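Local coordinates for protein mariner Mos1 transposase (Drosophila mauritiana, PDB 4MDB) that catalyses cut-and-paste transposition of the mobile DNA element Mos1, here represented by its metal-dependent catalytic domain, bound to magnesium and the inhibitor raltegravir, at residues Leu73-Asp78 and Tyr165-Ser170; Lys69-Cys74 and Tyr85-Pro90; Ser27-Ile32 and Gly205-Pro210; Gln121-Phe126 and Thr145-Val150. The protein carries 1 engineered substitution. All coordinates share one frame; numbering follows the deposited sequence.

Contact 1: Leu73-Asp78 and Tyr165-Ser170; sequences LCVWWD and YHLFAS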
# COMPACT_ATOMS: atom_id res chain seq x y z
N LEU A 73 0.16 4.05 11.43
CA LEU A 73 1.25 4.03 10.45
C LEU A 73 0.60 4.18 9.10
O LEU A 73 -0.31 3.38 8.74
CB LEU A 73 2.05 2.79 10.53
CG LEU A 73 3.08 2.47 9.45
CD1 LEU A 73 4.21 3.47 9.42
CD2 LEU A 73 3.57 1.10 9.66
N CYS A 74 1.14 5.10 8.30
CA CYS A 74 0.71 5.30 6.90
C CYS A 74 1.99 5.16 6.11
O CYS A 74 2.91 5.94 6.29
CB CYS A 74 0.16 6.67 6.72
SG CYS A 74 -1.19 7.08 7.90
N VAL A 75 2.06 4.19 5.22
CA VAL A 75 3.35 3.98 4.56
C VAL A 75 3.13 3.70 3.09
O VAL A 75 2.19 3.02 2.70
CB VAL A 75 4.14 2.81 5.25
CG1 VAL A 75 3.30 1.53 5.29
CG2 VAL A 75 5.42 2.46 4.56
N TRP A 76 4.11 4.11 2.31
CA TRP A 76 4.13 3.94 0.85
C TRP A 76 5.49 3.41 0.42
O TRP A 76 6.49 3.83 0.93
CB TRP A 76 3.80 5.21 0.08
CG TRP A 76 2.48 5.79 0.41
CD1 TRP A 76 1.30 5.53 -0.24
CD2 TRP A 76 2.13 6.60 1.54
NE1 TRP A 76 0.25 6.18 0.37
CE2 TRP A 76 0.76 6.87 1.45
CE3 TRP A 76 2.88 7.21 2.58
CZ2 TRP A 76 0.09 7.64 2.40
CZ3 TRP A 76 2.20 7.96 3.54
CH2 TRP A 76 0.83 8.16 3.42
N TRP A 77 5.47 2.49 -0.55
CA TRP A 77 6.65 1.74 -0.93
C TRP A 77 6.58 1.19 -2.32
O TRP A 77 5.51 1.18 -2.92
CB TRP A 77 6.95 0.65 0.07
CG TRP A 77 5.85 -0.41 0.21
CD1 TRP A 77 4.66 -0.24 0.82
CD2 TRP A 77 5.87 -1.76 -0.27
NE1 TRP A 77 3.93 -1.41 0.78
CE2 TRP A 77 4.66 -2.37 0.15
CE3 TRP A 77 6.80 -2.53 -0.95
CZ2 TRP A 77 4.36 -3.72 -0.17
CZ3 TRP A 77 6.54 -3.85 -1.20
CH2 TRP A 77 5.32 -4.45 -0.82
N ASP A 78 7.72 0.77 -2.86
CA ASP A 78 7.79 0.13 -4.14
C ASP A 78 8.81 -0.99 -4.11
O ASP A 78 9.23 -1.42 -3.04
CB ASP A 78 8.01 1.18 -5.23
CG ASP A 78 9.46 1.77 -5.21
OD1 ASP A 78 10.26 1.34 -4.37
OD2 ASP A 78 9.81 2.50 -6.17
N TYR A 165 -0.65 -8.26 2.31
CA TYR A 165 -0.17 -9.65 2.26
C TYR A 165 1.32 -9.86 2.38
O TYR A 165 1.75 -10.96 2.75
CB TYR A 165 -0.66 -10.32 0.98
CG TYR A 165 -0.04 -9.85 -0.35
CD1 TYR A 165 1.27 -10.15 -0.69
CD2 TYR A 165 -0.78 -9.13 -1.28
CE1 TYR A 165 1.83 -9.73 -1.87
CE2 TYR A 165 -0.25 -8.74 -2.48
CZ TYR A 165 1.07 -9.02 -2.80
OH TYR A 165 1.71 -8.66 -3.99
N HIS A 166 2.10 -8.80 2.17
CA HIS A 166 3.53 -8.84 2.28
C HIS A 166 4.09 -7.99 3.41
O HIS A 166 4.67 -8.53 4.33
CB HIS A 166 4.16 -8.48 0.94
CG HIS A 166 5.61 -8.78 0.87
ND1 HIS A 166 6.10 -10.04 0.71
CD2 HIS A 166 6.69 -7.96 0.98
CE1 HIS A 166 7.42 -10.01 0.66
NE2 HIS A 166 7.81 -8.76 0.88
N LEU A 167 3.96 -6.68 3.33
CA LEU A 167 4.68 -5.78 4.23
C LEU A 167 4.19 -5.90 5.66
O LEU A 167 5.00 -6.19 6.58
CB LEU A 167 4.55 -4.34 3.73
CG LEU A 167 5.32 -3.35 4.62
CD1 LEU A 167 6.79 -3.54 4.40
CD2 LEU A 167 4.97 -1.93 4.26
N PHE A 168 2.91 -5.71 5.87
CA PHE A 168 2.30 -5.74 7.24
C PHE A 168 2.21 -7.18 7.75
O PHE A 168 2.28 -7.38 8.95
CB PHE A 168 0.95 -5.13 7.24
CG PHE A 168 0.91 -3.63 7.01
CD1 PHE A 168 2.05 -2.77 7.27
CD2 PHE A 168 -0.20 -3.06 6.51
CE1 PHE A 168 1.95 -1.44 7.05
CE2 PHE A 168 -0.29 -1.72 6.26
CZ PHE A 168 0.81 -0.87 6.56
N ALA A 169 2.12 -8.18 6.89
CA ALA A 169 2.17 -9.61 7.25
C ALA A 169 3.50 -9.90 7.96
O ALA A 169 3.53 -10.38 9.10
CB ALA A 169 2.02 -10.48 6.02
N SER A 170 4.60 -9.48 7.36
CA SER A 170 5.96 -9.62 7.96
C SER A 170 6.08 -8.77 9.21
O SER A 170 6.59 -9.24 10.25
CB SER A 170 7.01 -9.13 6.98
OG SER A 170 8.30 -9.44 7.45
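Trp77 and Leu167 bring the backbones nearest, 9.3 Å between their CA atoms, where strand segment 73-78 meets helix segment 165-170, the axes 11.2 Å apart at closest approach and their N-to-C directions 127° apart. Side chains bridge that spacing, and their contacts are largely apolar. Leu167 and Trp77 point in opposing directions and overlap, CD2 of the leucine lying over one indole face, 4.0 Å from the centroid of the five-membered ring and 26° off its normal, a CH-pi contact; Leu167 CB touches the six-membered part near CZ2. Trp77 CG sits between its own backbone N and carbonyl carbon (chi1 62°), which places the indole beside the helix. The ring rotation is fixed by a hydrogen bond from NE1 to Ser163 OG. At the far end of the indole, CH2 lies 4.2 Å from His166 CD2, the two side chains crossing nearly at right angles. Two and four residues back along the strand, Val75 and Leu73 meet outer carbons of the Phe168 ring obliquely: CZ is 3.7 Å from Val75 CG1, and CE1 is 4.0 Å from Leu73 CD2. Phe168 also approaches Asp36 and Asp164, and its side chain comes within about 4 Å of a bound magnesium, so this RNase H-like core backs onto the metal site. Helix 183-196 closes the flank through Leu190, Trp193 and Phe194, while Cys74 and Trp76 turn to helix 96-113 across the sheet.

Contact 2: Lys69-Cys74 and Tyr85-Pro90; sequences KKTMLC and YELLKP. Unlike the reference sequence in segment 85-90: Pro90 (reference Arg).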
# COMPACT_ATOMS: atom_id res chain seq x y z
N LYS A 69 -3.28 3.09 24.11
CA LYS A 69 -3.14 4.07 23.04
C LYS A 69 -2.64 3.42 21.74
O LYS A 69 -2.10 2.31 21.74
CB LYS A 69 -2.21 5.21 23.45
CG LYS A 69 -2.91 6.29 24.27
CD LYS A 69 -2.04 7.52 24.42
CE LYS A 69 -2.86 8.80 24.49
NZ LYS A 69 -1.96 9.97 24.36
N LYS A 70 -2.85 4.13 20.64
CA LYS A 70 -2.44 3.65 19.32
C LYS A 70 -2.13 4.78 18.39
O LYS A 70 -2.71 5.86 18.48
CB LYS A 70 -3.50 2.73 18.76
CG LYS A 70 -4.84 3.41 18.63
CD LYS A 70 -5.94 2.46 18.19
CE LYS A 70 -7.23 3.20 17.95
NZ LYS A 70 -8.11 2.34 17.14
N THR A 71 -1.24 4.51 17.43
CA THR A 71 -0.82 5.45 16.43
C THR A 71 -1.00 4.75 15.06
O THR A 71 -0.78 3.58 14.93
CB THR A 71 0.65 5.88 16.62
OG1 THR A 71 1.09 6.65 15.51
CG2 THR A 71 1.56 4.66 16.80
N MET A 72 -1.42 5.51 14.08
CA MET A 72 -1.58 4.98 12.76
C MET A 72 -0.29 5.16 11.97
O MET A 72 0.25 6.26 11.83
CB MET A 72 -2.71 5.69 12.05
CG MET A 72 -3.21 4.93 10.86
SD MET A 72 -4.66 5.65 10.07
CE MET A 72 -5.79 5.41 11.43
N LEU A 73 0.16 4.05 11.43
CA LEU A 73 1.25 4.03 10.45
C LEU A 73 0.60 4.18 9.10
O LEU A 73 -0.31 3.38 8.74
CB LEU A 73 2.05 2.79 10.53
CG LEU A 73 3.08 2.47 9.45
CD1 LEU A 73 4.21 3.47 9.42
CD2 LEU A 73 3.57 1.10 9.66
N CYS A 74 1.14 5.10 8.30
CA CYS A 74 0.71 5.30 6.90
C CYS A 74 1.99 5.16 6.11
O CYS A 74 2.91 5.94 6.29
CB CYS A 74 0.16 6.67 6.72
SG CYS A 74 -1.19 7.08 7.90
N TYR A 85 6.86 7.45 4.92
CA TYR A 85 5.79 7.08 5.88
C TYR A 85 5.55 8.16 6.91
O TYR A 85 6.41 9.03 7.15
CB TYR A 85 6.11 5.75 6.57
CG TYR A 85 7.11 5.79 7.71
CD1 TYR A 85 8.47 5.61 7.49
CD2 TYR A 85 6.69 5.97 9.03
CE1 TYR A 85 9.39 5.63 8.54
CE2 TYR A 85 7.59 6.02 10.08
CZ TYR A 85 8.93 5.83 9.84
OH TYR A 85 9.83 5.89 10.88
N GLU A 86 4.34 8.12 7.45
CA GLU A 86 3.97 8.96 8.62
C GLU A 86 3.42 8.10 9.72
O GLU A 86 2.73 7.10 9.48
CB GLU A 86 2.98 10.03 8.20
CG GLU A 86 3.49 11.07 7.24
CD GLU A 86 2.48 12.13 6.90
OE1 GLU A 86 1.35 12.09 7.51
OE2 GLU A 86 2.71 12.96 5.97
N LEU A 87 3.75 8.49 10.96
CA LEU A 87 3.17 7.88 12.13
C LEU A 87 2.34 9.01 12.77
O LEU A 87 2.83 10.15 13.06
CB LEU A 87 4.25 7.30 13.00
CG LEU A 87 3.84 6.43 14.18
CD1 LEU A 87 3.34 5.02 13.80
CD2 LEU A 87 4.96 6.34 15.19
N LEU A 88 1.05 8.79 12.85
CA LEU A 88 0.15 9.86 13.26
C LEU A 88 0.20 9.95 14.80
O LEU A 88 0.53 8.98 15.49
CB LEU A 88 -1.27 9.65 12.74
CG LEU A 88 -1.77 10.25 11.41
CD1 LEU A 88 -0.74 10.41 10.32
CD2 LEU A 88 -3.02 9.58 10.85
N LYS A 89 -0.14 11.12 15.30
CA LYS A 89 -0.18 11.33 16.73
C LYS A 89 -1.27 10.47 17.31
O LYS A 89 -2.32 10.23 16.68
CB LYS A 89 -0.35 12.82 17.03
CG LYS A 89 0.83 13.64 16.52
CD LYS A 89 1.32 14.66 17.52
CE LYS A 89 0.30 15.77 17.75
NZ LYS A 89 0.01 16.55 16.50
N PRO A 90 -1.03 9.96 18.51
CA PRO A 90 -1.89 8.93 19.07
C PRO A 90 -3.38 9.20 18.97
O PRO A 90 -3.83 10.31 19.23
CB PRO A 90 -1.41 8.84 20.52
CG PRO A 90 0.06 9.07 20.40
CD PRO A 90 0.24 10.04 19.25
O HOH W 1 -2.88 7.87 15.19
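Leu88 reaches across to strand 69-78: CB lies 3.8 Å from Met72 O, and beyond CG the two methyls part, CD2 resting 4.1 Å from Met72 CB and CD1 4.1 Å from Cys74 SG. Val94, Arg98 and Gln102 also touch this side chain, tying in helix 96-113 and the loop before it. Strands 69-78 and 81-87 form a beta hairpin at the outer side of the RNase H-like sheet, their segments 69-74 and 85-87 antiparallel at 177°. Cys74 and Glu86 form a hydrogen-bonded pair, N to O in both directions, and Leu88 N adds a 2.8 Å bond to Met72 O. Leu73 and Leu87 form the non-hydrogen-bonded pair between, facing helix 183-196. There Leu73 CD1 presses obliquely on the Tyr85 ring, 3.5 Å from CD2, a ring placed by a chi1 of 79° that holds CG between backbone N and carbonyl carbon; Tyr85 OH is hydrogen-bonded to Asp191 OD1. At Lys89 a water interrupts direct pairing, accepting from Met72 N at 3.0 Å and donating to Lys89 O; a backbone bond between Lys70 and Gly91 resumes it. Pro90, an arginine in the reference sequence, brings CA 3.2 Å from Lys70 O, a CA-H...O contact.

Contact 3: Ser27-Ile32 and Gly205-Pro210; sequences SFLHRI and GIHKLP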
# COMPACT_ATOMS: atom_id res chain seq x y z
N SER A 27 4.47 -5.89 -18.79
CA SER A 27 4.60 -5.76 -17.33
C SER A 27 4.79 -4.34 -16.89
O SER A 27 5.60 -3.62 -17.46
CB SER A 27 5.75 -6.59 -16.77
OG SER A 27 5.85 -6.42 -15.40
N PHE A 28 4.09 -3.92 -15.82
CA PHE A 28 4.13 -2.55 -15.30
C PHE A 28 4.49 -2.55 -13.85
O PHE A 28 4.44 -1.51 -13.13
CB PHE A 28 2.77 -1.91 -15.48
CG PHE A 28 1.62 -2.71 -14.90
CD1 PHE A 28 0.95 -3.70 -15.67
CD2 PHE A 28 1.19 -2.47 -13.63
CE1 PHE A 28 -0.11 -4.39 -15.17
CE2 PHE A 28 0.13 -3.23 -13.11
CZ PHE A 28 -0.53 -4.17 -13.87
N LEU A 29 4.88 -3.69 -13.34
CA LEU A 29 5.05 -3.81 -11.91
C LEU A 29 6.15 -2.95 -11.29
O LEU A 29 6.07 -2.53 -10.11
CB LEU A 29 5.39 -5.24 -11.54
CG LEU A 29 4.41 -6.30 -11.98
CD1 LEU A 29 4.93 -7.61 -11.44
CD2 LEU A 29 2.97 -6.05 -11.58
N HIS A 30 7.17 -2.63 -12.10
CA HIS A 30 8.26 -1.80 -11.67
C HIS A 30 7.88 -0.33 -11.52
O HIS A 30 8.67 0.49 -10.94
CB HIS A 30 9.42 -1.93 -12.68
CG HIS A 30 9.05 -1.51 -14.06
ND1 HIS A 30 8.20 -2.25 -14.85
CD2 HIS A 30 9.41 -0.44 -14.81
CE1 HIS A 30 8.07 -1.65 -16.03
NE2 HIS A 30 8.80 -0.54 -16.02
N ARG A 31 6.69 0.05 -11.99
CA ARG A 31 6.21 1.40 -11.82
C ARG A 31 5.18 1.53 -10.70
O ARG A 31 4.64 2.61 -10.49
CB ARG A 31 5.64 1.98 -13.13
CG ARG A 31 6.68 1.88 -14.21
CD ARG A 31 6.34 2.65 -15.44
NE ARG A 31 5.30 2.06 -16.28
CZ ARG A 31 4.10 2.58 -16.46
NH1 ARG A 31 3.76 3.71 -15.88
NH2 ARG A 31 3.26 1.98 -17.27
N ILE A 32 4.89 0.47 -9.95
CA ILE A 32 3.87 0.53 -8.90
C ILE A 32 4.45 1.11 -7.61
O ILE A 32 5.53 0.71 -7.13
CB ILE A 32 3.31 -0.89 -8.58
CG1 ILE A 32 2.53 -1.40 -9.76
CG2 ILE A 32 2.46 -0.84 -7.35
CD1 ILE A 32 2.07 -2.83 -9.60
N GLY A 205 7.63 -8.73 -2.74
CA GLY A 205 6.30 -8.39 -2.36
C GLY A 205 5.48 -7.83 -3.50
O GLY A 205 4.31 -8.17 -3.68
N ILE A 206 6.10 -7.01 -4.33
CA ILE A 206 5.44 -6.41 -5.47
C ILE A 206 5.29 -7.48 -6.57
O ILE A 206 4.25 -7.58 -7.24
CB ILE A 206 6.25 -5.22 -6.03
CG1 ILE A 206 6.33 -4.02 -5.01
CG2 ILE A 206 5.73 -4.68 -7.35
CD1 ILE A 206 4.99 -3.43 -4.61
N HIS A 207 6.34 -8.25 -6.82
CA HIS A 207 6.28 -9.23 -7.94
C HIS A 207 5.49 -10.52 -7.63
O HIS A 207 5.29 -11.36 -8.53
CB HIS A 207 7.72 -9.44 -8.46
CG HIS A 207 8.24 -8.24 -9.20
ND1 HIS A 207 8.26 -8.15 -10.56
CD2 HIS A 207 8.70 -7.05 -8.75
CE1 HIS A 207 8.73 -6.98 -10.93
NE2 HIS A 207 9.00 -6.29 -9.85
N LYS A 208 4.96 -10.66 -6.43
CA LYS A 208 3.97 -11.65 -6.08
C LYS A 208 2.60 -11.33 -6.73
O LYS A 208 1.72 -12.16 -6.65
CB LYS A 208 3.79 -11.71 -4.54
CG LYS A 208 4.57 -12.79 -3.76
CD LYS A 208 4.61 -12.35 -2.31
CE LYS A 208 5.11 -13.37 -1.29
NZ LYS A 208 4.88 -12.83 0.11
N LEU A 209 2.41 -10.12 -7.26
CA LEU A 209 1.05 -9.68 -7.69
C LEU A 209 0.45 -10.63 -8.76
O LEU A 209 -0.68 -11.09 -8.63
CB LEU A 209 0.96 -8.22 -8.14
CG LEU A 209 0.91 -7.19 -7.00
CD1 LEU A 209 1.22 -5.77 -7.48
CD2 LEU A 209 -0.48 -7.23 -6.35
N PRO A 210 1.20 -10.93 -9.80
CA PRO A 210 0.56 -11.71 -10.84
C PRO A 210 0.14 -13.11 -10.45
O PRO A 210 -0.94 -13.55 -10.90
CB PRO A 210 1.63 -11.78 -11.93
CG PRO A 210 2.52 -10.66 -11.71
CD PRO A 210 2.54 -10.51 -10.19
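Leu29 overlaps the His207 imidazole with two of its carbons. CB stands over one ring face, 4.2 Å from the centroid and 27° off the normal, a CH-pi contact, while CD1 reaches on to within 3.5 Å of ND1. The same methyl touches Pro210, CD1 to CG 3.9 Å, so a single leucine branch is lodged between His207 and Pro210, at the junction of the two helices. With CG opposite its carbonyl carbon (chi1 -57°), Leu29 is directed at that junction. The imidazole is in turn fixed from outside the pair: NE2 is hydrogen-bonded to Gln79 OE1, and the ring stacks with that of Trp203. Leu29 belongs to a short 3-10 segment, 29-31, that leads from helix 6-25 into strand 32-42, the central strand of the RNase H-like sheet and the one that carries metal-binding Asp36. The opposing residues mark the join of helices 199-207 and 209-218 in the C-terminal helical part of the domain, where Leu209 N still bonds to Ile206 O at 3.1 Å. The Leu29 carbonyl oxygen receives the 3.2 Å bond from Ile32 N that closes the 3-10 turn, and Ile206 CG2 packs against that same oxygen at 3.5 Å. Ile32 and Leu209 meet tip to tip, CD1 to CD1, 3.7 Å apart. Tyr23 of helix 6-25 borders both Leu29 and Pro210, and Leu209 also leans on Pro162 and Tyr165 at the start of helix 162-175.

Contact 4: Gln121-Phe126 and Thr145-Val150; sequences QHRVIF and TLNWEV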
# COMPACT_ATOMS: atom_id res chain seq x y z
N GLN A 121 10.51 10.10 -16.81
CA GLN A 121 10.67 9.07 -17.81
C GLN A 121 9.69 8.02 -17.50
O GLN A 121 9.53 7.10 -18.28
CB GLN A 121 12.04 8.45 -17.77
CG GLN A 121 13.10 9.35 -17.22
CD GLN A 121 14.43 8.73 -17.42
OE1 GLN A 121 14.75 7.70 -16.83
NE2 GLN A 121 15.19 9.32 -18.32
N HIS A 122 9.03 8.14 -16.33
CA HIS A 122 8.27 7.00 -15.86
C HIS A 122 7.08 7.43 -15.01
O HIS A 122 7.25 8.03 -13.95
CB HIS A 122 9.16 6.04 -15.07
CG HIS A 122 9.68 4.89 -15.87
ND1 HIS A 122 9.51 3.58 -15.49
CD2 HIS A 122 10.36 4.86 -17.04
CE1 HIS A 122 10.07 2.78 -16.38
NE2 HIS A 122 10.60 3.53 -17.33
N ARG A 123 5.87 7.13 -15.49
CA ARG A 123 4.66 7.49 -14.78
C ARG A 123 4.39 6.54 -13.63
O ARG A 123 4.50 5.32 -13.77
CB ARG A 123 3.49 7.44 -15.77
CG ARG A 123 2.20 7.92 -15.21
CD ARG A 123 1.08 7.78 -16.20
NE ARG A 123 -0.14 8.42 -15.68
CZ ARG A 123 -1.36 8.31 -16.23
NH1 ARG A 123 -1.57 7.52 -17.30
NH2 ARG A 123 -2.41 8.95 -15.72
N VAL A 124 4.05 7.13 -12.51
CA VAL A 124 3.72 6.39 -11.30
C VAL A 124 2.41 5.65 -11.55
O VAL A 124 1.42 6.25 -12.01
CB VAL A 124 3.61 7.28 -10.08
CG1 VAL A 124 3.00 6.49 -8.91
CG2 VAL A 124 4.99 7.93 -9.80
N ILE A 125 2.36 4.39 -11.14
CA ILE A 125 1.16 3.65 -11.08
C ILE A 125 0.85 3.48 -9.57
O ILE A 125 1.59 2.79 -8.90
CB ILE A 125 1.25 2.30 -11.79
CG1 ILE A 125 1.51 2.52 -13.28
CG2 ILE A 125 0.02 1.42 -11.54
CD1 ILE A 125 1.80 1.26 -14.05
N PHE A 126 -0.28 3.92 -9.11
CA PHE A 126 -0.54 4.01 -7.67
C PHE A 126 -1.57 2.97 -7.29
O PHE A 126 -2.67 2.93 -7.86
CB PHE A 126 -1.04 5.40 -7.29
CG PHE A 126 -1.02 5.73 -5.83
CD1 PHE A 126 0.13 5.67 -5.12
CD2 PHE A 126 -2.18 6.16 -5.19
CE1 PHE A 126 0.19 6.06 -3.80
CE2 PHE A 126 -2.14 6.52 -3.84
CZ PHE A 126 -0.92 6.46 -3.18
N THR A 145 -3.98 15.66 -10.66
CA THR A 145 -2.94 16.72 -10.80
C THR A 145 -1.52 16.10 -10.75
O THR A 145 -0.64 16.41 -11.59
CB THR A 145 -3.13 17.81 -9.72
OG1 THR A 145 -4.40 18.44 -10.00
CG2 THR A 145 -2.08 18.81 -9.86
N LEU A 146 -1.25 15.19 -9.81
CA LEU A 146 -0.00 14.42 -9.77
C LEU A 146 0.13 13.56 -11.05
O LEU A 146 1.21 13.31 -11.50
CB LEU A 146 0.01 13.52 -8.54
CG LEU A 146 0.15 14.24 -7.18
CD1 LEU A 146 -0.18 13.29 -6.03
CD2 LEU A 146 1.57 14.74 -7.11
N ASN A 147 -1.01 13.17 -11.56
CA ASN A 147 -1.17 12.35 -12.76
C ASN A 147 -0.52 10.99 -12.64
O ASN A 147 0.15 10.49 -13.52
CB ASN A 147 -0.75 13.08 -14.00
CG ASN A 147 -1.59 12.63 -15.19
OD1 ASN A 147 -1.12 11.94 -16.05
ND2 ASN A 147 -2.81 12.91 -15.15
N TRP A 148 -0.77 10.39 -11.50
CA TRP A 148 -0.49 8.99 -11.28
C TRP A 148 -1.65 8.21 -11.80
O TRP A 148 -2.83 8.59 -11.61
CB TRP A 148 -0.31 8.76 -9.79
CG TRP A 148 0.87 9.54 -9.15
CD1 TRP A 148 1.89 10.27 -9.80
CD2 TRP A 148 1.16 9.66 -7.76
NE1 TRP A 148 2.72 10.79 -8.91
CE2 TRP A 148 2.32 10.45 -7.64
CE3 TRP A 148 0.56 9.15 -6.60
CZ2 TRP A 148 2.91 10.74 -6.42
CZ3 TRP A 148 1.16 9.49 -5.33
CH2 TRP A 148 2.31 10.29 -5.27
N GLU A 149 -1.33 7.10 -12.40
CA GLU A 149 -2.36 6.17 -12.82
C GLU A 149 -2.86 5.39 -11.61
O GLU A 149 -2.07 4.68 -10.98
CB GLU A 149 -1.76 5.23 -13.85
CG GLU A 149 -2.89 4.44 -14.43
CD GLU A 149 -2.48 3.31 -15.32
OE1 GLU A 149 -3.44 2.50 -15.59
OE2 GLU A 149 -1.29 3.21 -15.69
N VAL A 150 -4.16 5.46 -11.32
CA VAL A 150 -4.73 4.79 -10.18
C VAL A 150 -5.24 3.41 -10.61
O VAL A 150 -6.10 3.26 -11.50
CB VAL A 150 -5.80 5.64 -9.52
CG1 VAL A 150 -6.43 4.91 -8.35
CG2 VAL A 150 -5.18 6.94 -9.08
O HOH W 2 3.50 10.05 -12.74
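Val124 and Trp148 pack tightly just ahead of the two parallel strands of a beta-alpha-beta crossover, in which strands 125-127 and 149-150 of the RNase H-like sheet are joined through helices 132-135 and 137-146. Val124 CB sits over the five-membered ring of Trp148, 3.7 Å from its centroid and 20° off the normal. Leu146 CD1 covers the opposite face, so the indole is sandwiched. Its CE3 rests over a face of the Phe126 ring, 3.8 Å from CD1, with the planes oblique at 49°; Leu103 and Leu143 complete this apolar side. Two backbone bonds set the register, Glu149 N to Val124 O at 2.9 Å and Phe126 N to Glu149 O at 2.7 Å. The other side is polar and largely exposed. There Asn147 leaves helix 137-146 with positive phi, a water accepts from Val124 N and only weakly reaches Asn147 O, and the Glu149 carboxylate turns to a salt bridge with Arg22. The extended Arg123 chain passes over this edge, and Glu149 CB lies 3.9 Å from the plane of its guanidinium, over the centre. Arg123 NE gives a nearly straight 3.0 Å bond to Asn147 O, approaching from 40° out of the carbonyl plane.

Contacts 1, 2 and 4 all involve the five-stranded sheet: contact 2 pairs its outer hairpin, contact 4 its opposite edge, with centres 26 Å apart, and contact 1 backs strand 69-78, sharing Leu73 and Cys74 with contact 2. Contact 3 closes the longest loop, enclosing the other three; contact 2 closes before contact 4 opens, and contact 4 also lies inside the loop closed by contact 1. Contacts 1 and 3, centres 14 Å apart, are linked by probable hydrogen bonds between Tyr165 OH and Gly205 O and between His166 ND1 and Lys208 NZ; contacts 3 and 4 meet at Arg31. They join strands 32-42 and 125-127 and helix 162-175, which carry or lead into magnesium ligands Asp36, Asp129 and Asp164.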